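Endonuclease/exonuclease/phosphatase (Beutenbergia cavernae DSM 12333, PDB 4RUW) belongs to the endonuclease/exonuclease/phosphatase family and joins a DNase I-like domain to an Ig-like domain. Local coordinates at residues 177-185 / 195-203; 264-272 / 305-313. One frame throughout, in Å; residues are numbered along the deposited sequence.

Two ways of joining chain segments in a DNase I-like domain can be compared here. Contact 1 (177-185 with 195-203) is a buried beta hairpin inside one six-stranded sheet, held by paired backbone bonds that give way at one end to side chains and water. Contact 2 (264-272 with 305-313) is partly buried and sets a short helix across an outermost strand of the other sheet, with valine packing, a tryptophan edge and a single direct hydrogen bond. The centres of contact 1 and contact 2 lie about 21 Å apart, and the two contacts do not touch. Even so, strand 264-265 of contact 2 is an edge of the very sheet that holds the hairpin of contact 1.

Contact 1 (177-185 / 195-203); sequences LRRSLLTVT and VVHATHLST
Leu182 and Ala198, like Val184 and Val196, form hydrogen-bonded pairs of an antiparallel hairpin, each closed by two backbone bonds. The bond from Leu182 N to Ala198 O is 2.9 Å long and practically straight at 179°. Between these pairs, on the other face of the sheet, Thr183 and His197 lie side by side and point the same way. Thr183 OG1 meets ND1 of His197 at 2.8 Å, near the ring plane, in a hydrogen bond whose donor is not settled, while the threonine methyl CG2 touches Val195 CG1. Further along, Thr199 OG1, rather than the amide of His200, serves Ser180 O: anti to its own N (chi1 -164°), it donates at 2.8 Å from well above the carbonyl plane. Water 3 then bridges Ser180 N and His200 O. Beyond it, Arg179, bent at chi2, brings NH1 3.3 Å above the centre of the His200 ring, with the two planes 54° apart. Leu201 O stands over one face of the guanidinium, and waters 1 and 2 lie at its edge, linking NE to Ser202 OG and NH2 to Thr203 N. In the second shell, Gln216 and Asn168 bond Ser202 OG, and Asn237 bonds Leu201 O. The carbonyl and waters around Arg179 probably stabilise its charge, so that polar side chains and solvent continue the join where direct strand pairing fades.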
ATOM      1  N   LEU A 177      19.805  -0.402 -12.661  1.00 19.47           N
ATOM      2  CA  LEU A 177      18.435  -0.273 -12.207  1.00 19.22           C
ATOM      3  C   LEU A 177      17.997  -1.540 -11.477  1.00 15.47           C
ATOM      4  O   LEU A 177      18.344  -2.655 -11.878  1.00 15.56           O
ATOM      5  CB  LEU A 177      17.528   0.055 -13.381  1.00 23.71           C
ATOM      6  CG  LEU A 177      17.761   1.487 -13.867  1.00 28.30           C
ATOM      7  CD1 LEU A 177      17.143   1.706 -15.235  1.00 29.96           C
ATOM      8  CD2 LEU A 177      17.211   2.479 -12.851  1.00 29.82           C
ATOM      9  N   ARG A 178      17.263  -1.351 -10.383  1.00 13.55           N
ATOM     10  CA  ARG A 178      16.839  -2.454  -9.526  1.00 13.24           C
ATOM     11  C   ARG A 178      15.342  -2.470  -9.237  1.00 12.86           C
ATOM     12  O   ARG A 178      14.791  -3.534  -8.934  1.00 14.63           O
ATOM     13  CB  ARG A 178      17.585  -2.419  -8.193  1.00 14.78           C
ATOM     14  CG  ARG A 178      19.089  -2.506  -8.328  1.00 15.90           C
ATOM     15  CD  ARG A 178      19.783  -2.317  -6.991  1.00 18.24           C
ATOM     16  NE  ARG A 178      21.232  -2.258  -7.167  1.00 20.21           N
ATOM     17  CZ  ARG A 178      22.038  -3.316  -7.165  1.00 21.90           C
ATOM     18  NH1 ARG A 178      21.544  -4.534  -6.984  1.00 23.77           N
ATOM     19  NH2 ARG A 178      23.342  -3.153  -7.351  1.00 23.21           N
ATOM     20  N   ARG A 179      14.687  -1.309  -9.298  1.00 12.31           N
ATOM     21  CA  ARG A 179      13.284  -1.192  -8.894  1.00 12.13           C
ATOM     22  C   ARG A 179      12.514  -0.472  -9.987  1.00 11.72           C
ATOM     23  O   ARG A 179      13.072   0.384 -10.692  1.00 12.75           O
ATOM     24  CB  ARG A 179      13.164  -0.386  -7.595  1.00 12.48           C
ATOM     25  CG  ARG A 179      14.006  -0.921  -6.442  1.00 13.34           C
ATOM     26  CD  ARG A 179      13.630  -2.328  -6.039  1.00 13.89           C
ATOM     27  NE  ARG A 179      14.505  -2.796  -4.970  1.00 14.36           N
ATOM     28  CZ  ARG A 179      14.359  -3.949  -4.332  1.00 16.09           C
ATOM     29  NH1 ARG A 179      13.360  -4.755  -4.658  1.00 18.20           N
ATOM     30  NH2 ARG A 179      15.204  -4.284  -3.363  1.00 17.61           N
ATOM     31  N   SER A 180      11.233  -0.787 -10.138  1.00 11.42           N
ATOM     32  CA  SER A 180      10.399  -0.050 -11.083  1.00 11.05           C
ATOM     33  C   SER A 180       8.936  -0.079 -10.681  1.00 11.49           C
ATOM     34  O   SER A 180       8.534  -0.847  -9.796  1.00 12.19           O
ATOM     35  CB  SER A 180      10.561  -0.594 -12.505  1.00 12.67           C
ATOM     36  OG  SER A 180       9.997  -1.890 -12.620  1.00 13.13           O
ATOM     37  N   LEU A 181       8.155   0.769 -11.339  1.00 11.93           N
ATOM     38  CA  LEU A 181       6.715   0.847 -11.169  1.00 11.47           C
ATOM     39  C   LEU A 181       6.051   0.327 -12.435  1.00 11.62           C
ATOM     40  O   LEU A 181       6.443   0.712 -13.541  1.00 12.76           O
ATOM     41  CB  LEU A 181       6.320   2.303 -10.952  1.00 12.76           C
ATOM     42  CG  LEU A 181       4.841   2.648 -11.084  1.00 13.62           C
ATOM     43  CD1 LEU A 181       4.043   2.054  -9.947  1.00 15.42           C
ATOM     44  CD2 LEU A 181       4.651   4.151 -11.161  1.00 14.35           C
ATOM     45  N   LEU A 182       5.068  -0.560 -12.273  1.00 11.45           N
ATOM     46  CA  LEU A 182       4.265  -1.059 -13.383  1.00 11.68           C
ATOM     47  C   LEU A 182       2.853  -0.503 -13.252  1.00 11.76           C
ATOM     48  O   LEU A 182       2.229  -0.632 -12.205  1.00 12.71           O
ATOM     49  CB  LEU A 182       4.216  -2.587 -13.360  1.00 11.85           C
ATOM     50  CG  LEU A 182       3.210  -3.246 -14.304  1.00 12.95           C
ATOM     51  CD1 LEU A 182       3.503  -2.877 -15.757  1.00 14.55           C
ATOM     52  CD2 LEU A 182       3.200  -4.752 -14.106  1.00 14.12           C
ATOM     53  N   THR A 183       2.348   0.117 -14.316  1.00 11.98           N
ATOM     54  CA  THR A 183       0.992   0.644 -14.309  1.00 12.68           C
ATOM     55  C   THR A 183       0.196   0.047 -15.459  1.00 12.61           C
ATOM     56  O   THR A 183       0.658   0.032 -16.599  1.00 13.67           O
ATOM     57  CB  THR A 183       0.999   2.187 -14.425  1.00 13.71           C
ATOM     58  OG1 THR A 183       1.708   2.735 -13.307  1.00 14.07           O
ATOM     59  CG2 THR A 183      -0.418   2.742 -14.467  1.00 15.08           C
ATOM     60  N   VAL A 184      -1.001  -0.443 -15.156  1.00 12.71           N
ATOM     61  CA  VAL A 184      -1.891  -0.959 -16.180  1.00 13.66           C
ATOM     62  C   VAL A 184      -3.333  -0.696 -15.768  1.00 13.03           C
ATOM     63  O   VAL A 184      -3.658  -0.707 -14.591  1.00 14.53           O
ATOM     64  CB  VAL A 184      -1.637  -2.458 -16.447  1.00 16.48           C
ATOM     65  CG1 VAL A 184      -2.021  -3.312 -15.242  1.00 17.51           C
ATOM     66  CG2 VAL A 184      -2.339  -2.906 -17.729  1.00 18.86           C
ATOM     67  N   THR A 185      -4.189  -0.420 -16.741  1.00 13.16           N
ATOM     68  CA  THR A 185      -5.596  -0.199 -16.471  1.00 13.21           C
ATOM     69  C   THR A 185      -6.372  -1.483 -16.695  1.00 12.94           C
ATOM     70  O   THR A 185      -6.201  -2.150 -17.725  1.00 13.74           O
ATOM     71  CB  THR A 185      -6.159   0.912 -17.363  1.00 14.40           C
ATOM     72  OG1 THR A 185      -5.461   2.123 -17.070  1.00 15.87           O
ATOM     73  CG2 THR A 185      -7.635   1.113 -17.114  1.00 15.75           C
ATOM     74  N   VAL A 195      -7.172   1.964 -12.509  1.00 12.09           N
ATOM     75  CA  VAL A 195      -5.744   1.986 -12.769  1.00 12.07           C
ATOM     76  C   VAL A 195      -5.008   1.264 -11.645  1.00 11.99           C
ATOM     77  O   VAL A 195      -5.190   1.588 -10.474  1.00 13.58           O
ATOM     78  CB  VAL A 195      -5.221   3.426 -12.908  1.00 12.82           C
ATOM     79  CG1 VAL A 195      -3.739   3.422 -13.244  1.00 14.26           C
ATOM     80  CG2 VAL A 195      -6.013   4.178 -13.982  1.00 14.42           C
ATOM     81  N   VAL A 196      -4.207   0.264 -12.008  1.00 12.02           N
ATOM     82  CA  VAL A 196      -3.443  -0.517 -11.047  1.00 11.89           C
ATOM     83  C   VAL A 196      -1.970  -0.164 -11.139  1.00 11.83           C
ATOM     84  O   VAL A 196      -1.354  -0.316 -12.203  1.00 13.00           O
ATOM     85  CB  VAL A 196      -3.649  -2.028 -11.310  1.00 12.57           C
ATOM     86  CG1 VAL A 196      -2.828  -2.871 -10.339  1.00 13.97           C
ATOM     87  CG2 VAL A 196      -5.124  -2.396 -11.241  1.00 13.83           C
ATOM     88  N   HIS A 197      -1.420   0.319 -10.028  1.00 12.11           N
ATOM     89  CA  HIS A 197      -0.004   0.621  -9.917  1.00 12.25           C
ATOM     90  C   HIS A 197       0.637  -0.420  -9.012  1.00 12.12           C
ATOM     91  O   HIS A 197       0.222  -0.590  -7.862  1.00 13.90           O
ATOM     92  CB  HIS A 197       0.203   2.006  -9.302  1.00 12.43           C
ATOM     93  CG  HIS A 197      -0.453   3.120 -10.051  1.00 12.61           C
ATOM     94  ND1 HIS A 197       0.086   3.671 -11.203  1.00 14.06           N
ATOM     95  CD2 HIS A 197      -1.592   3.811  -9.810  1.00 13.72           C
ATOM     96  CE1 HIS A 197      -0.696   4.644 -11.627  1.00 13.94           C
ATOM     97  NE2 HIS A 197      -1.721   4.756 -10.794  1.00 13.92           N
ATOM     98  N   ALA A 198       1.650  -1.110  -9.534  1.00 11.43           N
ATOM     99  CA  ALA A 198       2.329  -2.208  -8.844  1.00 11.24           C
ATOM    100  C   ALA A 198       3.793  -1.854  -8.664  1.00 10.97           C
ATOM    101  O   ALA A 198       4.469  -1.514  -9.642  1.00 12.04           O
ATOM    102  CB  ALA A 198       2.221  -3.471  -9.675  1.00 12.97           C
ATOM    103  N   THR A 199       4.314  -1.936  -7.444  1.00 11.15           N
ATOM    104  CA  THR A 199       5.725  -1.650  -7.269  1.00 11.33           C
ATOM    105  C   THR A 199       6.315  -2.384  -6.073  1.00 10.76           C
ATOM    106  O   THR A 199       5.628  -3.154  -5.379  1.00 11.26           O
ATOM    107  CB  THR A 199       5.992  -0.117  -7.204  1.00 13.00           C
ATOM    108  OG1 THR A 199       7.389   0.145  -7.403  1.00 13.32           O
ATOM    109  CG2 THR A 199       5.562   0.460  -5.874  1.00 14.11           C
ATOM    110  N   HIS A 200       7.603  -2.138  -5.858  1.00 11.51           N
ATOM    111  CA  HIS A 200       8.409  -2.789  -4.836  1.00 11.14           C
ATOM    112  C   HIS A 200       9.602  -1.840  -4.667  1.00 10.96           C
ATOM    113  O   HIS A 200      10.348  -1.594  -5.621  1.00 11.84           O
ATOM    114  CB  HIS A 200       8.827  -4.183  -5.335  1.00 11.48           C
ATOM    115  CG  HIS A 200       9.631  -4.992  -4.366  1.00 11.99           C
ATOM    116  ND1 HIS A 200      10.050  -6.266  -4.667  1.00 13.59           N
ATOM    117  CD2 HIS A 200      10.095  -4.722  -3.121  1.00 12.73           C
ATOM    118  CE1 HIS A 200      10.742  -6.750  -3.651  1.00 13.27           C
ATOM    119  NE2 HIS A 200      10.793  -5.833  -2.707  1.00 13.52           N
ATOM    120  N   LEU A 201       9.741  -1.242  -3.487  1.00 11.21           N
ATOM    121  CA  LEU A 201      10.794  -0.252  -3.266  1.00 11.30           C
ATOM    122  C   LEU A 201      12.039  -0.877  -2.642  1.00 11.03           C
ATOM    123  O   LEU A 201      11.986  -2.017  -2.167  1.00 12.24           O
ATOM    124  CB  LEU A 201      10.286   0.882  -2.369  1.00 11.97           C
ATOM    125  CG  LEU A 201       9.008   1.581  -2.828  1.00 12.92           C
ATOM    126  CD1 LEU A 201       8.705   2.731  -1.903  1.00 15.00           C
ATOM    127  CD2 LEU A 201       9.084   2.036  -4.283  1.00 13.63           C
ATOM    128  N   SER A 202      13.138  -0.131  -2.604  1.00 12.02           N
ATOM    129  CA  SER A 202      14.338  -0.617  -1.940  1.00 12.11           C
ATOM    130  C   SER A 202      14.079  -0.932  -0.473  1.00 12.54           C
ATOM    131  O   SER A 202      13.175  -0.380   0.146  1.00 13.21           O
ATOM    132  CB  SER A 202      15.444   0.428  -2.005  1.00 13.79           C
ATOM    133  OG  SER A 202      15.913   0.622  -3.320  1.00 14.08           O
ATOM    134  N   THR A 203      14.899  -1.814   0.076  1.00 13.68           N
ATOM    135  CA  THR A 203      14.894  -2.084   1.508  1.00 15.03           C
ATOM    136  C   THR A 203      15.560  -0.930   2.247  1.00 15.33           C
ATOM    137  O   THR A 203      16.423  -0.256   1.693  1.00 17.85           O
ATOM    138  CB  THR A 203      15.672  -3.363   1.826  1.00 16.86           C
ATOM    139  OG1 THR A 203      17.047  -3.182   1.463  1.00 20.61           O
ATOM    140  CG2 THR A 203      15.083  -4.542   1.072  1.00 18.94           C
TER
HETATM  141  O   HOH W   1      17.024  -1.389  -4.623  1.00 17.28           O
HETATM  142  O   HOH W   2      17.231  -2.780  -1.574  1.00 22.40           O
HETATM  143  O   HOH W   3      10.410  -2.795  -8.108  1.00 12.68           O

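Contact 2 (264-272 / 305-313); sequences ADTWRQVND and DVVAGHVSL
Val306 of strand 305-311 packs against the short, weakly bonded helix 266-270. Its CG1, anti to the backbone N (chi1 -171°), lies 3.5 Å from Val270 CG1 and equally close to Thr266 O, and the two valines meet at a slant; CG2 packs 3.8 Å from Thr266 CB, these side chains being roughly perpendicular. Gln269 also crosses Val306 at about a right angle, touching CG2 through its CB and CG, while its amide turns back to Asp265 O and outward to Ser364. Farther along the strand, Trp267 presents the edge of its indole: CZ3 comes within 3.4 Å of His310 C, and CH2 lies 3.9 Å from Val311 CG1. NE1 of the same ring donates to Asp272 O at 3.0 Å, which helps to fix its rotation. Over one face of the indole sits Asn271 ND2, 3.2 Å above the plane and displaced toward the rim. That nitrogen donates to Gly309 O (2.9 Å), approaching from 64° above the carbonyl plane, whereas OD1 accepts from water 4, itself bound to Gly309 N. Both ends of the asparagine amide are thereby tied to one glycine. Val307 and Ala308 form a classic beta bulge opposite Asp327 of strand 324-330. A helix axis thus crosses a bulged edge strand at 103°, linking the margins of the two sheets of the DNase I-like fold.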
ATOM      1  N   ALA A 264      -5.484   6.289   0.551  1.00 11.84           N
ATOM      2  CA  ALA A 264      -5.828   5.717   1.850  1.00 12.05           C
ATOM      3  C   ALA A 264      -5.191   4.341   1.975  1.00 11.24           C
ATOM      4  O   ALA A 264      -5.257   3.533   1.043  1.00 11.62           O
ATOM      5  CB  ALA A 264      -7.336   5.609   1.992  1.00 14.21           C
ATOM      6  N   ASP A 265      -4.573   4.086   3.126  1.00 11.39           N
ATOM      7  CA  ASP A 265      -3.997   2.797   3.462  1.00 11.56           C
ATOM      8  C   ASP A 265      -5.176   1.892   3.799  1.00 11.11           C
ATOM      9  O   ASP A 265      -5.776   2.016   4.870  1.00 11.87           O
ATOM     10  CB  ASP A 265      -3.077   3.010   4.667  1.00 12.24           C
ATOM     11  CG  ASP A 265      -2.407   1.737   5.168  1.00 12.02           C
ATOM     12  OD1 ASP A 265      -2.831   0.604   4.832  1.00 13.17           O
ATOM     13  OD2 ASP A 265      -1.446   1.895   5.951  1.00 13.56           O
ATOM     14  N   THR A 266      -5.537   1.008   2.874  1.00 11.06           N
ATOM     15  CA  THR A 266      -6.818   0.331   3.001  1.00 11.25           C
ATOM     16  C   THR A 266      -6.885  -0.584   4.225  1.00 11.13           C
ATOM     17  O   THR A 266      -7.894  -0.595   4.922  1.00 11.91           O
ATOM     18  CB  THR A 266      -7.233  -0.419   1.716  1.00 11.91           C
ATOM     19  OG1 THR A 266      -6.292  -1.455   1.420  1.00 12.27           O
ATOM     20  CG2 THR A 266      -7.341   0.562   0.532  1.00 12.45           C
ATOM     21  N   TRP A 267      -5.801  -1.307   4.507  1.00 10.97           N
ATOM     22  CA  TRP A 267      -5.777  -2.170   5.679  1.00 11.07           C
ATOM     23  C   TRP A 267      -6.147  -1.395   6.938  1.00 11.04           C
ATOM     24  O   TRP A 267      -6.968  -1.831   7.747  1.00 12.10           O
ATOM     25  CB  TRP A 267      -4.387  -2.783   5.861  1.00 11.39           C
ATOM     26  CG  TRP A 267      -4.336  -3.696   7.060  1.00 10.80           C
ATOM     27  CD1 TRP A 267      -4.056  -3.347   8.359  1.00 10.86           C
ATOM     28  CD2 TRP A 267      -4.611  -5.104   7.071  1.00 11.07           C
ATOM     29  NE1 TRP A 267      -4.130  -4.462   9.168  1.00 11.41           N
ATOM     30  CE2 TRP A 267      -4.470  -5.545   8.405  1.00 10.91           C
ATOM     31  CE3 TRP A 267      -4.947  -6.031   6.079  1.00 11.64           C
ATOM     32  CZ2 TRP A 267      -4.674  -6.875   8.768  1.00 11.30           C
ATOM     33  CZ3 TRP A 267      -5.130  -7.350   6.444  1.00 12.59           C
ATOM     34  CH2 TRP A 267      -4.992  -7.762   7.772  1.00 12.06           C
ATOM     35  N   ARG A 268      -5.528  -0.230   7.097  1.00 11.06           N
ATOM     36  CA  ARG A 268      -5.657   0.559   8.302  1.00 12.54           C
ATOM     37  C   ARG A 268      -7.049   1.180   8.465  1.00 13.07           C
ATOM     38  O   ARG A 268      -7.412   1.599   9.559  1.00 13.94           O
ATOM     39  CB  ARG A 268      -4.572   1.626   8.241  1.00 16.68           C
ATOM     40  CG  ARG A 268      -4.332   2.422   9.469  1.00 19.63           C
ATOM     41  CD  ARG A 268      -3.160   3.353   9.199  1.00 21.71           C
ATOM     42  NE  ARG A 268      -2.715   3.956  10.432  1.00 23.57           N
ATOM     43  CZ  ARG A 268      -1.540   4.546  10.588  1.00 19.85           C
ATOM     44  NH1 ARG A 268      -0.686   4.640   9.565  1.00 19.02           N
ATOM     45  NH2 ARG A 268      -1.239   5.064  11.768  1.00 22.84           N
ATOM     46  N   GLN A 269      -7.835   1.233   7.392  1.00 12.43           N
ATOM     47  CA  GLN A 269      -9.206   1.730   7.490  1.00 13.51           C
ATOM     48  C   GLN A 269     -10.108   0.722   8.197  1.00 12.72           C
ATOM     49  O   GLN A 269     -11.039   1.116   8.898  1.00 15.01           O
ATOM     50  CB  GLN A 269      -9.803   2.024   6.110  1.00 13.52           C
ATOM     51  CG  GLN A 269      -8.979   2.916   5.204  1.00 14.48           C
ATOM     52  CD  GLN A 269      -8.581   4.220   5.857  1.00 14.59           C
ATOM     53  OE1 GLN A 269      -9.427   5.036   6.212  1.00 16.29           O
ATOM     54  NE2 GLN A 269      -7.277   4.427   6.008  1.00 16.26           N
ATOM     55  N   VAL A 270      -9.845  -0.571   7.996  1.00 11.77           N
ATOM     56  CA  VAL A 270     -10.772  -1.607   8.442  1.00 11.77           C
ATOM     57  C   VAL A 270     -10.214  -2.545   9.504  1.00 11.77           C
ATOM     58  O   VAL A 270     -10.981  -3.253  10.150  1.00 13.31           O
ATOM     59  CB  VAL A 270     -11.316  -2.465   7.267  1.00 12.96           C
ATOM     60  CG1 VAL A 270     -12.296  -1.670   6.419  1.00 15.86           C
ATOM     61  CG2 VAL A 270     -10.182  -3.057   6.437  1.00 13.50           C
ATOM     62  N   ASN A 271      -8.894  -2.572   9.682  1.00 11.61           N
ATOM     63  CA  ASN A 271      -8.238  -3.516  10.592  1.00 11.77           C
ATOM     64  C   ASN A 271      -7.201  -2.791  11.431  1.00 11.64           C
ATOM     65  O   ASN A 271      -6.728  -1.720  11.057  1.00 12.59           O
ATOM     66  CB  ASN A 271      -7.495  -4.601   9.807  1.00 12.43           C
ATOM     67  CG  ASN A 271      -8.418  -5.511   9.006  1.00 12.74           C
ATOM     68  OD1 ASN A 271      -9.520  -5.842   9.432  1.00 14.31           O
ATOM     69  ND2 ASN A 271      -7.948  -5.944   7.842  1.00 13.01           N
ATOM     70  N   ASP A 272      -6.815  -3.382  12.554  1.00 11.73           N
ATOM     71  CA  ASP A 272      -5.629  -2.919  13.265  1.00 12.17           C
ATOM     72  C   ASP A 272      -4.387  -3.268  12.446  1.00 11.50           C
ATOM     73  O   ASP A 272      -4.172  -4.436  12.119  1.00 11.82           O
ATOM     74  CB  ASP A 272      -5.504  -3.597  14.637  1.00 13.24           C
ATOM     75  CG  ASP A 272      -6.551  -3.148  15.623  1.00 15.99           C
ATOM     76  OD1 ASP A 272      -6.939  -1.961  15.601  1.00 15.54           O
ATOM     77  OD2 ASP A 272      -6.969  -3.992  16.442  1.00 20.58           O
ATOM     78  N   ASP A 305     -14.364   2.853  -1.198  1.00 14.26           N
ATOM     79  CA  ASP A 305     -14.570   2.552   0.210  1.00 15.17           C
ATOM     80  C   ASP A 305     -13.890   1.227   0.505  1.00 13.62           C
ATOM     81  O   ASP A 305     -13.761   0.379  -0.375  1.00 15.09           O
ATOM     82  CB  ASP A 305     -16.052   2.397   0.525  1.00 19.03           C
ATOM     83  CG  ASP A 305     -16.787   3.698   0.491  0.64 24.80           C
ATOM     84  OD1 ASP A 305     -16.120   4.750   0.422  0.37 27.59           O
ATOM     85  OD2 ASP A 305     -18.031   3.669   0.553  0.33 27.84           O
ATOM     86  N   VAL A 306     -13.479   1.033   1.747  1.00 13.25           N
ATOM     87  CA  VAL A 306     -12.877  -0.228   2.150  1.00 12.93           C
ATOM     88  C   VAL A 306     -13.890  -1.035   2.950  1.00 13.19           C
ATOM     89  O   VAL A 306     -14.452  -0.545   3.925  1.00 15.17           O
ATOM     90  CB  VAL A 306     -11.608  -0.000   2.991  1.00 13.54           C
ATOM     91  CG1 VAL A 306     -10.881  -1.317   3.200  1.00 14.69           C
ATOM     92  CG2 VAL A 306     -10.695   1.007   2.302  1.00 14.53           C
ATOM     93  N   VAL A 307     -14.113  -2.274   2.528  1.00 13.51           N
ATOM     94  CA  VAL A 307     -15.109  -3.141   3.146  1.00 14.65           C
ATOM     95  C   VAL A 307     -14.499  -4.066   4.191  1.00 13.69           C
ATOM     96  O   VAL A 307     -14.999  -4.168   5.304  1.00 15.37           O
ATOM     97  CB  VAL A 307     -15.866  -3.962   2.070  1.00 15.80           C
ATOM     98  CG1 VAL A 307     -16.906  -4.875   2.709  1.00 17.97           C
ATOM     99  CG2 VAL A 307     -16.513  -3.024   1.042  1.00 16.90           C
ATOM    100  N   ALA A 308     -13.401  -4.724   3.835  1.00 12.83           N
ATOM    101  CA  ALA A 308     -12.776  -5.714   4.705  1.00 12.72           C
ATOM    102  C   ALA A 308     -11.407  -6.044   4.146  1.00 12.28           C
ATOM    103  O   ALA A 308     -11.093  -5.703   3.004  1.00 12.51           O
ATOM    104  CB  ALA A 308     -13.628  -6.977   4.772  1.00 14.18           C
ATOM    105  N   GLY A 309     -10.588  -6.717   4.935  1.00 11.59           N
ATOM    106  CA  GLY A 309      -9.340  -7.228   4.409  1.00 12.32           C
ATOM    107  C   GLY A 309      -8.751  -8.255   5.338  1.00 11.57           C
ATOM    108  O   GLY A 309      -9.086  -8.281   6.528  1.00 12.12           O
ATOM    109  N   HIS A 310      -7.871  -9.098   4.816  1.00 11.42           N
ATOM    110  CA  HIS A 310      -7.191 -10.082   5.650  1.00 11.76           C
ATOM    111  C   HIS A 310      -5.834 -10.405   5.060  1.00 11.44           C
ATOM    112  O   HIS A 310      -5.619 -10.237   3.859  1.00 12.25           O
ATOM    113  CB  HIS A 310      -8.026 -11.364   5.802  1.00 13.43           C
ATOM    114  CG  HIS A 310      -8.349 -12.041   4.502  1.00 13.43           C
ATOM    115  ND1 HIS A 310      -9.426 -11.675   3.728  1.00 15.54           N
ATOM    116  CD2 HIS A 310      -7.744 -13.065   3.855  1.00 14.42           C
ATOM    117  CE1 HIS A 310      -9.480 -12.453   2.655  1.00 15.57           C
ATOM    118  NE2 HIS A 310      -8.464 -13.297   2.705  1.00 15.08           N
ATOM    119  N   VAL A 311      -4.919 -10.871   5.901  1.00 11.48           N
ATOM    120  CA  VAL A 311      -3.704 -11.473   5.390  1.00 12.44           C
ATOM    121  C   VAL A 311      -4.019 -12.923   5.037  1.00 12.92           C
ATOM    122  O   VAL A 311      -4.850 -13.573   5.677  1.00 15.11           O
ATOM    123  CB  VAL A 311      -2.503 -11.377   6.370  1.00 13.68           C
ATOM    124  CG1 VAL A 311      -2.018  -9.929   6.470  1.00 15.17           C
ATOM    125  CG2 VAL A 311      -2.843 -11.962   7.736  1.00 14.77           C
ATOM    126  N   SER A 312      -3.385 -13.430   3.994  1.00 13.02           N
ATOM    127  CA  SER A 312      -3.685 -14.784   3.567  1.00 13.59           C
ATOM    128  C   SER A 312      -2.977 -15.802   4.437  1.00 13.16           C
ATOM    129  O   SER A 312      -1.746 -15.793   4.549  1.00 13.86           O
ATOM    130  CB  SER A 312      -3.299 -15.000   2.113  1.00 15.50           C
ATOM    131  OG  SER A 312      -3.734 -16.275   1.689  1.00 17.19           O
ATOM    132  N   LEU A 313      -3.765 -16.684   5.048  1.00 14.65           N
ATOM    133  CA  LEU A 313      -3.237 -17.759   5.877  1.00 15.31           C
ATOM    134  C   LEU A 313      -3.640 -19.129   5.315  1.00 15.87           C
ATOM    135  O   LEU A 313      -3.577 -20.140   6.013  1.00 18.79           O
ATOM    136  CB  LEU A 313      -3.691 -17.601   7.331  1.00 16.45           C
ATOM    137  CG  LEU A 313      -3.286 -16.282   8.001  1.00 17.59           C
ATOM    138  CD1 LEU A 313      -3.880 -16.192   9.399  1.00 19.45           C
ATOM    139  CD2 LEU A 313      -1.779 -16.137   8.071  1.00 17.57           C
TER
HETATM  140  O   HOH W   4     -11.543  -6.761   7.769  1.00 13.95           O